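Local structure of RNA-binding protein (Sulfolobus solfataricus, 2NRQ) at residues A[20-23]-A[24-28]. The protein is of unknown function, an archaeal protein that resembles RNA-binding proteins in structure but is itself thought unlikely to bind RNA. Sequence-based numbering, arbitrary orientation.
Sequences YNKI and VNTIE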
loop_
_atom_site.group_PDB
_atom_site.type_symbol
_atom_site.label_atom_id
_atom_site.label_comp_id
_atom_site.label_asym_id
_atom_site.label_seq_id
_atom_site.Cartn_x
_atom_site.Cartn_y
_atom_site.Cartn_z
ATOM N N TYR A 20 10.016 -11.537 8.175
ATOM C CA TYR A 20 9.051 -11.802 7.124
ATOM C C TYR A 20 7.644 -12.136 7.614
ATOM O O TYR A 20 6.662 -11.603 7.097
ATOM C CB TYR A 20 9.571 -12.936 6.242
ATOM C CG TYR A 20 8.553 -13.457 5.262
ATOM C CD1 TYR A 20 8.303 -12.790 4.064
ATOM C CD2 TYR A 20 7.794 -14.586 5.562
ATOM C CE1 TYR A 20 7.317 -13.232 3.188
ATOM C CE2 TYR A 20 6.804 -15.035 4.699
ATOM C CZ TYR A 20 6.565 -14.352 3.515
ATOM O OH TYR A 20 5.538 -14.758 2.696
ATOM N N ASN A 21 7.538 -13.019 8.602
ATOM C CA ASN A 21 6.227 -13.410 9.122
ATOM C C ASN A 21 5.510 -12.243 9.792
ATOM O O ASN A 21 4.313 -12.014 9.579
ATOM C CB ASN A 21 6.382 -14.562 10.108
ATOM C CG ASN A 21 6.944 -15.805 9.456
ATOM O OD1 ASN A 21 6.393 -16.300 8.471
ATOM N ND2 ASN A 21 8.051 -16.318 10.000
ATOM N N LYS A 22 6.264 -11.511 10.600
ATOM C CA LYS A 22 5.752 -10.357 11.311
ATOM C C LYS A 22 5.098 -9.399 10.311
ATOM O O LYS A 22 3.995 -8.909 10.544
ATOM C CB LYS A 22 6.915 -9.675 12.044
ATOM C CG LYS A 22 6.521 -8.704 13.140
ATOM C CD LYS A 22 5.800 -7.499 12.579
ATOM C CE LYS A 22 5.235 -6.673 13.706
ATOM N NZ LYS A 22 4.450 -7.541 14.642
ATOM N N ILE A 23 5.777 -9.138 9.196
ATOM C CA ILE A 23 5.250 -8.242 8.164
ATOM C C ILE A 23 3.981 -8.794 7.490
ATOM O O ILE A 23 2.985 -8.081 7.324
ATOM C CB ILE A 23 6.311 -7.974 7.076
ATOM C CG1 ILE A 23 7.564 -7.380 7.709
ATOM C CG2 ILE A 23 5.769 -7.013 6.028
ATOM C CD1 ILE A 23 8.749 -7.260 6.745
ATOM N N VAL A 24 4.030 -10.067 7.107
ATOM C CA VAL A 24 2.904 -10.733 6.453
ATOM C C VAL A 24 1.666 -10.645 7.317
ATOM O O VAL A 24 0.609 -10.206 6.858
ATOM C CB VAL A 24 3.195 -12.246 6.199
ATOM C CG1 VAL A 24 1.962 -12.930 5.599
ATOM C CG2 VAL A 24 4.386 -12.400 5.267
ATOM N N ASN A 25 1.806 -11.074 8.571
ATOM C CA ASN A 25 0.682 -11.052 9.494
ATOM C C ASN A 25 0.169 -9.644 9.651
ATOM O O ASN A 25 -1.044 -9.409 9.578
ATOM C CB ASN A 25 1.073 -11.597 10.856
ATOM C CG ASN A 25 1.574 -13.020 10.789
ATOM O OD1 ASN A 25 1.106 -13.818 9.968
ATOM N ND2 ASN A 25 2.524 -13.359 11.664
ATOM N N THR A 26 1.091 -8.705 9.854
ATOM C CA THR A 26 0.697 -7.316 10.010
ATOM C C THR A 26 -0.133 -6.884 8.810
ATOM O O THR A 26 -1.248 -6.381 8.970
ATOM C CB THR A 26 1.916 -6.372 10.141
ATOM O OG1 THR A 26 2.629 -6.671 11.343
ATOM C CG2 THR A 26 1.461 -4.916 10.198
ATOM N N ILE A 27 0.398 -7.089 7.609
ATOM C CA ILE A 27 -0.330 -6.682 6.408
ATOM C C ILE A 27 -1.655 -7.416 6.201
ATOM O O ILE A 27 -2.682 -6.793 5.933
ATOM C CB ILE A 27 0.546 -6.833 5.151
ATOM C CG1 ILE A 27 1.761 -5.901 5.260
ATOM C CG2 ILE A 27 -0.269 -6.526 3.912
ATOM C CD1 ILE A 27 2.622 -5.837 4.027
ATOM N N GLU A 28 -1.647 -8.735 6.340
ATOM C CA GLU A 28 -2.878 -9.489 6.140
ATOM C C GLU A 28 -3.927 -9.144 7.203
ATOM O O GLU A 28 -5.135 -9.256 6.967
ATOM C CB GLU A 28 -2.577 -10.989 6.112
ATOM C CG GLU A 28 -1.514 -11.319 5.098
ATOM C CD GLU A 28 -1.406 -12.788 4.767
ATOM O OE1 GLU A 28 -1.383 -13.623 5.693
ATOM O OE2 GLU A 28 -1.330 -13.104 3.565
#
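Val-24 lays its CG2 methyl over one face of the Tyr-20 ring, one helical turn back, a CH-pi contact of the i to i+4 kind. Followed outward from CB, the valine meets the same tyrosine twice, at its carbonyl and at its ring. Val-24 CB rests against both Tyr-20 O, the carbonyl that accepts the Val-24 N-H, and Asn-21 O, 3.6 Å from each. Val-24 CG2, set beside its own backbone N, then stands 3.6 Å from the Tyr-20 ring centroid. It sits 20° off the ring normal, displaced toward CZ, its nearest ring atom. The tyrosine contributes by swinging CG anti to its N (chi1 170°), which carries the ring along the helix toward Val-24. With an alanine at Tyr-20, the Val-24 methyl is likely to lose the ring face under CG2, and a gap to open against Ile-14, Ile-54 and Val-42 of the sheet. On another side, Lys-22 O is gripped twice by Thr-26, whose N and OG1 (2.7 Å from Lys-22 O) approach from opposite faces of the carbonyl plane. Ile-23 and Ile-27 run alongside each other, CG2 of Ile-23 3.9 Å from CD1 of Ile-27. Thr-26 touches helix 103-109, whereas the isoleucines meet strand 7-14: an amphipathic alpha-helix packed on an antiparallel sheet.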